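Local coordinates for protein proteasome accessory factor B/C (PafBC) (Paenarthrobacter aurescens, PDB 6SJ9) that regulates transcription in the bacterial DNA damage response, probably by binding DNA through its winged helix-turn-helix parts, at residues A[107-112]-A[140-145]; A[257-262]-A[293-298]; A[264-269]-A[274-279]; A[290-293]-A[298-301]. One frame throughout, in Å; residues are numbered along the deposited sequence.

Contact 1 of 4, residues A[107-112]-A[140-145]; sequences LWERAA and QPRIKP
Glu109, on helix 95-118, and Arg142, in the loop before helix 147-159, join two backbones that stay well apart, the nearest CA atoms being those of Glu109 and Gln140 at 9.0 Å. The motif is a side-on salt bridge at a partly exposed place between helix and loop. Arg142 turns the edge carrying NE and NH1 to a single carboxylate oxygen: NH1 donates to Glu109 OE2 over 2.8 Å, and NE to the same OE2 over 3.0 Å. OE2 lies in the guanidinium plane, yet the carboxylate stands almost upright to it, the two planes 83° apart, and both donors reach OE2 from one face of the carboxylate. Glutamate suits the helix because its extended chain, with CG opposite the backbone N (chi1 167°), spans the gap; arginine suits the loop because it can bend at chi2 and chi3 to present that edge. Its remaining nitrogen, NH2, makes a weak hydrogen bond to the carbonyl of Ser391. With an alanine in place of Glu109, two N-H groups and the positive charge of Arg142 would probably lose their mate, and the guanidinium would be freer to turn. The other carboxylate oxygen, Glu109 OE1, lies 3.3 Å from Arg142 NH1.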
loop_
_atom_site.group_PDB
_atom_site.type_symbol
_atom_site.label_atom_id
_atom_site.label_comp_id
_atom_site.label_asym_id
_atom_site.label_seq_id
_atom_site.Cartn_x
_atom_site.Cartn_y
_atom_site.Cartn_z
ATOM N N LEU A 107 -2.707 -1.275 -3.383
ATOM C CA LEU A 107 -3.570 -2.366 -3.859
ATOM C C LEU A 107 -2.749 -3.581 -4.249
ATOM O O LEU A 107 -3.151 -4.711 -3.989
ATOM C CB LEU A 107 -4.420 -1.907 -5.042
ATOM C CG LEU A 107 -5.380 -0.733 -4.745
ATOM C CD1 LEU A 107 -6.346 -0.638 -5.893
ATOM C CD2 LEU A 107 -6.188 -0.838 -3.375
ATOM N N TRP A 108 -1.609 -3.356 -4.921
ATOM C CA TRP A 108 -0.780 -4.465 -5.373
ATOM C C TRP A 108 -0.364 -5.318 -4.180
ATOM O O TRP A 108 -0.407 -6.557 -4.220
ATOM C CB TRP A 108 0.477 -3.936 -6.095
ATOM C CG TRP A 108 1.532 -5.014 -6.095
ATOM C CD1 TRP A 108 2.649 -5.067 -5.327
ATOM C CD2 TRP A 108 1.535 -6.209 -6.895
ATOM N NE1 TRP A 108 3.349 -6.219 -5.593
ATOM C CE2 TRP A 108 2.689 -6.934 -6.556
ATOM C CE3 TRP A 108 0.656 -6.741 -7.847
ATOM C CZ2 TRP A 108 3.009 -8.167 -7.130
ATOM C CZ3 TRP A 108 0.973 -7.977 -8.445
ATOM C CH2 TRP A 108 2.151 -8.678 -8.076
ATOM N N GLU A 109 0.077 -4.644 -3.112
ATOM C CA GLU A 109 0.545 -5.340 -1.928
ATOM C C GLU A 109 -0.535 -6.251 -1.380
ATOM O O GLU A 109 -0.259 -7.417 -1.075
ATOM C CB GLU A 109 1.009 -4.307 -0.889
ATOM C CG GLU A 109 1.229 -4.874 0.492
ATOM C CD GLU A 109 2.043 -3.937 1.375
ATOM O OE1 GLU A 109 3.175 -3.547 1.011
ATOM O OE2 GLU A 109 1.525 -3.553 2.428
ATOM N N ARG A 110 -1.799 -5.785 -1.337
ATOM C CA ARG A 110 -2.862 -6.689 -0.858
ATOM C C ARG A 110 -3.058 -7.852 -1.806
ATOM O O ARG A 110 -3.292 -8.997 -1.382
ATOM C CB ARG A 110 -4.199 -5.952 -0.659
ATOM C CG ARG A 110 -4.167 -4.896 0.437
ATOM C CD ARG A 110 -5.540 -4.434 0.765
ATOM N NE ARG A 110 -6.362 -5.517 1.341
ATOM C CZ ARG A 110 -6.394 -5.831 2.639
ATOM N NH1 ARG A 110 -5.646 -5.164 3.515
ATOM N NH2 ARG A 110 -7.128 -6.837 3.045
ATOM N N ALA A 111 -2.969 -7.595 -3.107
ATOM C CA ALA A 111 -3.113 -8.707 -4.051
ATOM C C ALA A 111 -1.988 -9.729 -3.855
ATOM O O ALA A 111 -2.198 -10.951 -3.962
ATOM C CB ALA A 111 -3.107 -8.163 -5.492
ATOM N N ALA A 112 -0.773 -9.226 -3.647
ATOM C CA ALA A 112 0.408 -10.086 -3.549
ATOM C C ALA A 112 0.349 -10.954 -2.301
ATOM O O ALA A 112 0.707 -12.134 -2.333
ATOM C CB ALA A 112 1.683 -9.211 -3.556
ATOM N N GLN A 140 7.586 -5.742 1.164
ATOM C CA GLN A 140 8.481 -5.476 2.274
ATOM C C GLN A 140 7.622 -5.127 3.475
ATOM O O GLN A 140 6.438 -4.805 3.315
ATOM C CB GLN A 140 9.427 -4.321 1.916
ATOM C CG GLN A 140 8.743 -2.992 1.894
ATOM C CD GLN A 140 9.614 -1.877 1.358
ATOM O OE1 GLN A 140 10.775 -2.090 1.005
ATOM N NE2 GLN A 140 9.067 -0.672 1.326
ATOM N N PRO A 141 8.171 -5.177 4.692
ATOM C CA PRO A 141 7.391 -4.736 5.855
ATOM C C PRO A 141 6.959 -3.287 5.686
ATOM O O PRO A 141 7.658 -2.463 5.100
ATOM C CB PRO A 141 8.366 -4.901 7.021
ATOM C CG PRO A 141 9.317 -5.949 6.533
ATOM C CD PRO A 141 9.479 -5.722 5.088
ATOM N N ARG A 142 5.781 -2.981 6.171
ATOM C CA ARG A 142 5.237 -1.651 5.981
ATOM C C ARG A 142 5.662 -0.788 7.163
ATOM O O ARG A 142 5.274 -1.045 8.312
ATOM C CB ARG A 142 3.721 -1.707 5.832
ATOM C CG ARG A 142 3.173 -0.369 5.405
ATOM C CD ARG A 142 3.493 -0.130 3.952
ATOM N NE ARG A 142 2.602 -0.869 3.069
ATOM C CZ ARG A 142 1.902 -0.292 2.099
ATOM N NH1 ARG A 142 1.111 -1.021 1.327
ATOM N NH2 ARG A 142 1.978 1.027 1.928
ATOM N N ILE A 143 6.498 0.199 6.888
ATOM C CA ILE A 143 6.989 1.104 7.902
ATOM C C ILE A 143 6.200 2.378 7.782
ATOM O O ILE A 143 6.268 3.058 6.760
ATOM C CB ILE A 143 8.476 1.398 7.766
ATOM C CG1 ILE A 143 9.268 0.093 7.659
ATOM C CG2 ILE A 143 8.887 2.292 8.976
ATOM C CD1 ILE A 143 9.344 -0.710 8.893
ATOM N N LYS A 144 5.400 2.693 8.781
ATOM C CA LYS A 144 4.585 3.883 8.649
ATOM C C LYS A 144 4.584 4.605 9.976
ATOM O O LYS A 144 4.903 4.007 11.003
ATOM C CB LYS A 144 3.183 3.474 8.173
ATOM C CG LYS A 144 2.389 2.746 9.183
ATOM C CD LYS A 144 0.891 2.872 8.924
ATOM C CE LYS A 144 0.289 1.479 8.814
ATOM N NZ LYS A 144 -0.074 1.017 7.423
ATOM N N PRO A 145 4.305 5.908 9.985
ATOM C CA PRO A 145 4.204 6.605 11.270
ATOM C C PRO A 145 3.002 6.046 12.008
ATOM O O PRO A 145 1.995 5.700 11.392
ATOM C CB PRO A 145 4.002 8.067 10.871
ATOM C CG PRO A 145 3.310 7.984 9.532
ATOM C CD PRO A 145 3.998 6.792 8.849
#

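Contact 2 of 4, residues A[257-262]-A[293-298]; sequences LALRKK and ASYGPH
The ring of Tyr295 is the flat group that carries the contact, and Leu259 meets it at an oblique angle, converging on a single ring atom: CE2 of Tyr295 lies 4.0 Å from Leu259 CD2 and equally 4.0 Å from Leu259 CB. At the far end of the ring, Tyr295 OH comes within 4.5 Å of the methyl of Ala258, its CB. The fold is ferredoxin-like, and the contact joins its first helix, 257-261, to the end of its second, 285-294, both lying against one four-stranded antiparallel sheet. Leucine suits position 259 because its branched end fills the wedge between helices and sheet: besides the tyrosine it touches Leu249 and Ile251 of strand 245-252, and Glu291 and Leu292 of the second helix. Its CG lies opposite the backbone N (chi1 -175°), which carries the two methyls over toward that second helix. Tyrosine suits its place by being apolar along the ring and polar at the end. The ring carbons can pack against leucine, while the hydroxyl is hydrogen-bonded to the carboxylate of Glu291, which probably limits how the ring can swing. Pro141, from the loop of the first contact, also touches this ring. Just beyond the tyrosine the chain leaves the helical conformation at Gly296 with a positive phi (52°), and a CB there would run into Pro297 CD. Two backbone bonds steady the bend: Gly296 N donates to Ala293 O over 3.1 Å, and His298 N to Tyr295 O over 3.1 Å.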
loop_
_atom_site.group_PDB
_atom_site.type_symbol
_atom_site.label_atom_id
_atom_site.label_comp_id
_atom_site.label_asym_id
_atom_site.label_seq_id
_atom_site.Cartn_x
_atom_site.Cartn_y
_atom_site.Cartn_z
ATOM N N LEU A 257 14.012 -11.534 0.652
ATOM C CA LEU A 257 14.292 -11.135 -0.725
ATOM C C LEU A 257 14.280 -9.625 -0.876
ATOM O O LEU A 257 15.165 -9.060 -1.525
ATOM C CB LEU A 257 13.332 -11.813 -1.712
ATOM C CG LEU A 257 13.720 -13.231 -2.179
ATOM C CD1 LEU A 257 14.891 -13.141 -3.171
ATOM C CD2 LEU A 257 14.079 -14.207 -1.061
ATOM N N ALA A 258 13.286 -8.950 -0.299
ATOM C CA ALA A 258 13.277 -7.494 -0.396
ATOM C C ALA A 258 14.552 -6.901 0.192
ATOM O O ALA A 258 15.124 -5.955 -0.365
ATOM C CB ALA A 258 12.053 -6.915 0.311
ATOM N N LEU A 259 15.037 -7.479 1.292
ATOM C CA LEU A 259 16.257 -6.978 1.909
ATOM C C LEU A 259 17.453 -7.193 0.997
ATOM O O LEU A 259 18.272 -6.291 0.826
ATOM C CB LEU A 259 16.484 -7.663 3.261
ATOM C CG LEU A 259 17.663 -7.129 4.070
ATOM C CD1 LEU A 259 17.432 -5.625 4.323
ATOM C CD2 LEU A 259 17.883 -7.924 5.353
ATOM N N ARG A 260 17.538 -8.350 0.346
ATOM C CA ARG A 260 18.697 -8.628 -0.506
ATOM C C ARG A 260 18.729 -7.721 -1.723
ATOM O O ARG A 260 19.804 -7.439 -2.257
ATOM C CB ARG A 260 18.711 -10.097 -0.928
ATOM C CG ARG A 260 19.123 -11.049 0.166
ATOM C CD ARG A 260 18.797 -12.483 -0.137
ATOM N NE ARG A 260 19.384 -13.365 0.879
ATOM C CZ ARG A 260 20.603 -13.881 0.761
ATOM N NH1 ARG A 260 21.327 -13.606 -0.322
ATOM N NH2 ARG A 260 21.113 -14.664 1.712
ATOM N N LYS A 261 17.563 -7.239 -2.154
ATOM C CA LYS A 261 17.502 -6.265 -3.239
ATOM C C LYS A 261 18.289 -5.003 -2.892
ATOM O O LYS A 261 18.803 -4.331 -3.784
ATOM C CB LYS A 261 16.026 -5.957 -3.512
ATOM C CG LYS A 261 15.414 -6.913 -4.529
ATOM C CD LYS A 261 13.979 -6.581 -4.932
ATOM C CE LYS A 261 13.370 -7.819 -5.651
ATOM N NZ LYS A 261 11.854 -7.903 -5.674
ATOM N N LYS A 262 18.409 -4.676 -1.611
ATOM C CA LYS A 262 19.128 -3.485 -1.164
ATOM C C LYS A 262 20.617 -3.718 -0.889
ATOM O O LYS A 262 21.310 -2.766 -0.507
ATOM C CB LYS A 262 18.475 -2.904 0.096
ATOM C CG LYS A 262 17.124 -2.367 -0.120
ATOM C CD LYS A 262 16.647 -1.555 1.089
ATOM C CE LYS A 262 16.775 -2.328 2.405
ATOM N NZ LYS A 262 16.163 -1.577 3.558
ATOM N N ALA A 293 13.542 -6.240 12.761
ATOM C CA ALA A 293 12.803 -6.948 13.810
ATOM C C ALA A 293 11.678 -7.787 13.226
ATOM O O ALA A 293 11.350 -8.854 13.774
ATOM C CB ALA A 293 12.171 -5.942 14.781
ATOM N N SER A 294 11.059 -7.292 12.139
ATOM C CA SER A 294 10.005 -8.030 11.453
ATOM C C SER A 294 10.545 -9.343 10.890
ATOM O O SER A 294 9.779 -10.294 10.682
ATOM C CB SER A 294 9.341 -7.141 10.378
ATOM O OG SER A 294 9.928 -7.344 9.105
ATOM N N TYR A 295 11.834 -9.412 10.636
ATOM C CA TYR A 295 12.425 -10.619 10.077
ATOM C C TYR A 295 12.857 -11.629 11.158
ATOM O O TYR A 295 13.237 -12.760 10.819
ATOM C CB TYR A 295 13.627 -10.264 9.196
ATOM C CG TYR A 295 13.334 -9.384 7.999
ATOM C CD1 TYR A 295 12.121 -9.450 7.327
ATOM C CD2 TYR A 295 14.274 -8.449 7.568
ATOM C CE1 TYR A 295 11.860 -8.619 6.224
ATOM C CE2 TYR A 295 14.040 -7.623 6.474
ATOM C CZ TYR A 295 12.833 -7.703 5.807
ATOM O OH TYR A 295 12.621 -6.843 4.738
ATOM N N GLY A 296 12.785 -11.262 12.442
ATOM C CA GLY A 296 13.088 -12.172 13.537
ATOM C C GLY A 296 14.425 -12.910 13.490
ATOM O O GLY A 296 15.507 -12.308 13.442
ATOM N N PRO A 297 14.375 -14.246 13.588
ATOM C CA PRO A 297 15.624 -15.021 13.575
ATOM C C PRO A 297 16.282 -15.104 12.206
ATOM O O PRO A 297 17.421 -15.545 12.135
ATOM C CB PRO A 297 15.179 -16.406 14.052
ATOM C CG PRO A 297 13.782 -16.504 13.507
ATOM C CD PRO A 297 13.186 -15.122 13.633
ATOM N N HIS A 298 15.638 -14.655 11.129
ATOM C CA HIS A 298 16.280 -14.705 9.819
ATOM C C HIS A 298 17.421 -13.709 9.657
ATOM O O HIS A 298 18.106 -13.748 8.638
ATOM C CB HIS A 298 15.252 -14.463 8.724
ATOM C CG HIS A 298 14.204 -15.520 8.634
ATOM N ND1 HIS A 298 14.423 -16.825 9.038
ATOM C CD2 HIS A 298 12.919 -15.466 8.201
ATOM C CE1 HIS A 298 13.318 -17.529 8.849
ATOM N NE2 HIS A 298 12.392 -16.728 8.338
#

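Contact 3 of 4, residues A[264-269]-A[274-279]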
loop_
_atom_site.group_PDB
_atom_site.type_symbol
_atom_site.label_atom_id
_atom_site.label_comp_id
_atom_site.label_asym_id
_atom_site.label_seq_id
_atom_site.Cartn_x
_atom_site.Cartn_y
_atom_site.Cartn_z
ATOM N N THR A 264 24.503 -3.968 -0.807
ATOM C CA THR A 264 25.667 -3.440 -1.519
ATOM C C THR A 264 26.768 -4.472 -1.675
ATOM O O THR A 264 27.621 -4.331 -2.558
ATOM C CB THR A 264 26.256 -2.239 -0.783
ATOM O OG1 THR A 264 26.671 -2.655 0.521
ATOM C CG2 THR A 264 25.228 -1.107 -0.642
ATOM N N SER A 265 26.831 -5.454 -0.788
ATOM C CA SER A 265 27.803 -6.525 -0.941
ATOM C C SER A 265 27.185 -7.798 -0.397
ATOM O O SER A 265 26.307 -7.754 0.461
ATOM C CB SER A 265 29.123 -6.221 -0.229
ATOM O OG SER A 265 28.972 -6.404 1.161
ATOM N N LEU A 266 27.681 -8.936 -0.879
ATOM C CA LEU A 266 27.215 -10.238 -0.430
ATOM C C LEU A 266 28.378 -11.211 -0.402
ATOM O O LEU A 266 29.187 -11.233 -1.330
ATOM C CB LEU A 266 26.141 -10.784 -1.374
ATOM C CG LEU A 266 25.007 -11.669 -0.852
ATOM C CD1 LEU A 266 24.467 -12.542 -1.967
ATOM C CD2 LEU A 266 25.441 -12.516 0.302
ATOM N N GLN A 267 28.465 -11.998 0.669
ATOM C CA GLN A 267 29.477 -13.044 0.798
ATOM C C GLN A 267 28.970 -14.023 1.847
ATOM O O GLN A 267 28.016 -13.733 2.577
ATOM C CB GLN A 267 30.856 -12.533 1.230
ATOM C CG GLN A 267 30.949 -12.163 2.709
ATOM C CD GLN A 267 32.271 -11.509 3.101
ATOM O OE1 GLN A 267 33.086 -11.143 2.245
ATOM N NE2 GLN A 267 32.501 -11.388 4.410
ATOM N N ASP A 268 29.594 -15.197 1.898
ATOM C CA ASP A 268 29.221 -16.166 2.915
ATOM C C ASP A 268 29.615 -15.682 4.304
ATOM O O ASP A 268 30.607 -14.972 4.487
ATOM C CB ASP A 268 29.845 -17.537 2.641
ATOM C CG ASP A 268 29.022 -18.368 1.664
ATOM O OD1 ASP A 268 27.813 -18.086 1.524
ATOM O OD2 ASP A 268 29.570 -19.312 1.055
ATOM N N ALA A 269 28.780 -16.026 5.275
ATOM C CA ALA A 269 28.996 -15.628 6.662
ATOM C C ALA A 269 30.159 -16.425 7.251
ATOM O O ALA A 269 30.328 -17.607 6.925
ATOM C CB ALA A 269 27.737 -15.839 7.504
ATOM N N GLY A 274 24.882 -21.900 5.970
ATOM C CA GLY A 274 23.610 -21.486 5.410
ATOM C C GLY A 274 23.215 -20.050 5.673
ATOM O O GLY A 274 22.025 -19.726 5.602
ATOM N N ARG A 275 24.177 -19.167 5.958
ATOM C CA ARG A 275 23.881 -17.756 6.170
ATOM C C ARG A 275 24.883 -16.917 5.384
ATOM O O ARG A 275 26.045 -17.287 5.224
ATOM C CB ARG A 275 23.930 -17.351 7.678
ATOM C CG ARG A 275 22.901 -18.045 8.586
ATOM C CD ARG A 275 22.811 -17.387 9.963
ATOM N NE ARG A 275 21.557 -16.648 10.106
ATOM C CZ ARG A 275 21.223 -15.873 11.144
ATOM N NH1 ARG A 275 22.053 -15.692 12.170
ATOM N NH2 ARG A 275 20.030 -15.264 11.153
ATOM N N ASP A 276 24.425 -15.750 4.959
ATOM C CA ASP A 276 25.181 -14.766 4.207
ATOM C C ASP A 276 25.500 -13.562 5.077
ATOM O O ASP A 276 24.795 -13.262 6.046
ATOM C CB ASP A 276 24.373 -14.281 2.998
ATOM C CG ASP A 276 24.201 -15.346 1.939
ATOM O OD1 ASP A 276 25.123 -16.171 1.771
ATOM O OD2 ASP A 276 23.137 -15.341 1.276
ATOM N N ARG A 277 26.537 -12.834 4.691
ATOM C CA ARG A 277 26.850 -11.565 5.327
ATOM C C ARG A 277 26.690 -10.487 4.264
ATOM O O ARG A 277 27.436 -10.471 3.282
ATOM C CB ARG A 277 28.264 -11.600 5.916
ATOM C CG ARG A 277 28.733 -10.345 6.609
ATOM C CD ARG A 277 30.200 -10.491 6.974
ATOM N NE ARG A 277 30.715 -9.395 7.799
ATOM C CZ ARG A 277 31.421 -8.359 7.353
ATOM N NH1 ARG A 277 31.844 -7.435 8.212
ATOM N NH2 ARG A 277 31.697 -8.236 6.061
ATOM N N ILE A 278 25.738 -9.573 4.466
ATOM C CA ILE A 278 25.505 -8.494 3.514
ATOM C C ILE A 278 25.685 -7.160 4.213
ATOM O O ILE A 278 25.580 -7.045 5.436
ATOM C CB ILE A 278 24.104 -8.548 2.865
ATOM C CG1 ILE A 278 23.011 -8.350 3.926
ATOM C CG2 ILE A 278 23.922 -9.803 2.095
ATOM C CD1 ILE A 278 21.616 -8.138 3.341
ATOM N N THR A 279 25.892 -6.133 3.398
ATOM C CA THR A 279 25.862 -4.749 3.832
ATOM C C THR A 279 24.719 -4.050 3.115
ATOM O O THR A 279 24.400 -4.376 1.968
ATOM C CB THR A 279 27.204 -4.036 3.539
ATOM O OG1 THR A 279 27.620 -4.318 2.197
ATOM C CG2 THR A 279 28.300 -4.540 4.466
#
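The beta hairpin of strands 263-268 and 275-282 forms one margin of the four-stranded WCX sheet, its strands antiparallel at 155°. Gln267 and Arg277 make its central hydrogen-bonded pair: Arg277 N gives Gln267 O a straight bond of 2.7 Å, answered by a longer one of 3.2 Å from Gln267 N to Arg277 O. Ala269 N binds Arg275 O over 3.0 Å nearer the turn. On one face Leu266 CD2 meets Ile278 CG2 at 3.6 Å, apolar residues fitting the side beneath helix 257-261. On the other, Gln267 and Arg277 run side by side, long polar chains that can reach solvent. Thr279 OG1, set between its backbone N and carbonyl carbon (chi1 47°), shares a 2.7 Å hydrogen bond with Ser265 OG. Asp268 OD1 and Asp276 OD1 lie 3.3 Å apart with carboxylates nearly coplanar; Lys253 pairs with both and probably offsets their repulsion, while Asp276 OD2 faces Arg260. Putting an alanine at Asp276 would probably cost both Lys253 and Arg260 a carboxylate partner and strip away part of the surface under Leu266 CD2, which lies 3.5 Å from Asp276 CG. This is the beta2-beta3 hairpin of the ferredoxin-like fold, its first strand outermost in the sheet order 2-3-1-4.

Contact 4 of 4, residues A[290-293]-A[298-301]; sequences EELA and HVKV
Val299 points its side chain at Leu292 of helix 285-294, the CA atoms of the two being 6.9 Å apart. One branch, Val299 CG1, rests 3.5 Å from the carbonyl oxygen of Leu292, and the other, Val299 CG2, meets Leu292 CD2 at 4.2 Å. The valine torsion (chi1 60°) explains this split, since it sets CG1 between the backbone N and the carbonyl carbon, facing the helix backbone, and leaves CG2 for the leucine methyl. Leu292 in turn holds its CG opposite its own carbonyl carbon (chi1 -62°), which brings its forked end to the strand. Both residues also touch Leu249 of strand 245-252. Next comes Lys300, whose CB points away from the helix, as strand alternation requires; its backbone is hydrogen-bonded to Val250. That pairing makes 299-303 the outermost fourth strand of a ferredoxin-like sheet, reached by a short connection from the second helix, which crosses one face. Val301 follows, its side chain at about a right angle to that of Leu292. A compact beta-branched residue fits here, because helix 305-323 touches the same side chain through Leu307 and Val311. Val301 brings its CG2 methyl back to the leucine, meeting Leu292 CD1 at 3.6 Å.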
loop_
_atom_site.group_PDB
_atom_site.type_symbol
_atom_site.label_atom_id
_atom_site.label_comp_id
_atom_site.label_asym_id
_atom_site.label_seq_id
_atom_site.Cartn_x
_atom_site.Cartn_y
_atom_site.Cartn_z
ATOM N N GLU A 290 13.017 -1.483 12.726
ATOM C CA GLU A 290 11.662 -2.001 12.622
ATOM C C GLU A 290 11.578 -3.024 11.505
ATOM O O GLU A 290 10.986 -4.079 11.678
ATOM C CB GLU A 290 10.656 -0.867 12.411
ATOM C CG GLU A 290 9.216 -1.403 12.323
ATOM C CD GLU A 290 8.161 -0.298 12.247
ATOM O OE1 GLU A 290 8.529 0.863 12.435
ATOM O OE2 GLU A 290 6.966 -0.593 11.986
ATOM N N GLU A 291 12.201 -2.747 10.361
ATOM C CA GLU A 291 12.188 -3.723 9.285
ATOM C C GLU A 291 12.875 -5.018 9.722
ATOM O O GLU A 291 12.334 -6.119 9.536
ATOM C CB GLU A 291 12.870 -3.151 8.029
ATOM C CG GLU A 291 12.926 -4.188 6.912
ATOM C CD GLU A 291 13.782 -3.759 5.738
ATOM O OE1 GLU A 291 14.251 -2.608 5.741
ATOM O OE2 GLU A 291 14.038 -4.591 4.835
ATOM N N LEU A 292 14.054 -4.905 10.326
ATOM C CA LEU A 292 14.816 -6.107 10.674
ATOM C C LEU A 292 14.163 -6.908 11.793
ATOM O O LEU A 292 14.103 -8.128 11.716
ATOM C CB LEU A 292 16.251 -5.732 11.028
ATOM C CG LEU A 292 17.076 -5.082 9.910
ATOM C CD1 LEU A 292 18.469 -4.764 10.416
ATOM C CD2 LEU A 292 17.191 -5.996 8.672
ATOM N N ALA A 293 13.542 -6.240 12.761
ATOM C CA ALA A 293 12.803 -6.948 13.810
ATOM C C ALA A 293 11.678 -7.787 13.226
ATOM O O ALA A 293 11.350 -8.854 13.774
ATOM C CB ALA A 293 12.171 -5.942 14.781
ATOM N N HIS A 298 15.638 -14.655 11.129
ATOM C CA HIS A 298 16.280 -14.705 9.819
ATOM C C HIS A 298 17.421 -13.709 9.657
ATOM O O HIS A 298 18.106 -13.748 8.638
ATOM C CB HIS A 298 15.252 -14.463 8.724
ATOM C CG HIS A 298 14.204 -15.520 8.634
ATOM N ND1 HIS A 298 14.423 -16.825 9.038
ATOM C CD2 HIS A 298 12.919 -15.466 8.201
ATOM C CE1 HIS A 298 13.318 -17.529 8.849
ATOM N NE2 HIS A 298 12.392 -16.728 8.338
ATOM N N VAL A 299 17.662 -12.841 10.627
ATOM C CA VAL A 299 18.689 -11.816 10.499
ATOM C C VAL A 299 19.283 -11.556 11.870
ATOM O O VAL A 299 18.593 -11.618 12.893
ATOM C CB VAL A 299 18.126 -10.513 9.853
ATOM C CG1 VAL A 299 16.961 -9.894 10.682
ATOM C CG2 VAL A 299 19.234 -9.479 9.649
ATOM N N LYS A 300 20.575 -11.279 11.875
ATOM C CA LYS A 300 21.283 -10.744 13.022
ATOM C C LYS A 300 22.031 -9.502 12.575
ATOM O O LYS A 300 22.703 -9.525 11.540
ATOM C CB LYS A 300 22.291 -11.759 13.609
ATOM C CG LYS A 300 23.110 -11.190 14.754
ATOM C CD LYS A 300 24.230 -12.163 15.142
ATOM C CE LYS A 300 24.988 -11.745 16.394
ATOM N NZ LYS A 300 26.184 -12.654 16.648
ATOM N N VAL A 301 21.859 -8.409 13.305
ATOM C CA VAL A 301 22.670 -7.218 13.085
ATOM C C VAL A 301 24.042 -7.477 13.701
ATOM O O VAL A 301 24.146 -7.729 14.908
ATOM C CB VAL A 301 22.027 -5.975 13.717
ATOM C CG1 VAL A 301 22.948 -4.770 13.563
ATOM C CG2 VAL A 301 20.670 -5.687 13.112
#

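How the contacts relate
Contact 1 comes first along the chain. Contact 2 then opens and encloses contact 3 in sequence, and contacts 2 and 4 end on the same part of the chain, sharing Ala293 and His298. Contacts 2, 3 and 4 lie within one WCX domain: the centres of contacts 2 and 4 are about 6 Å apart on helix 285-294, and contact 3, about 12 Å from contact 2 centre to centre, lies in the ferredoxin-like sheet itself and touches contact 2. Leu259 and Leu292 bring contacts 2 and 4 together, while Lys262 pairs with Glu291. Contact 1, about 15 Å from contact 2 centre to centre, reaches the domain through Pro141 and Ile143, so the linking loop ties helix 95-118 to the WCX fold.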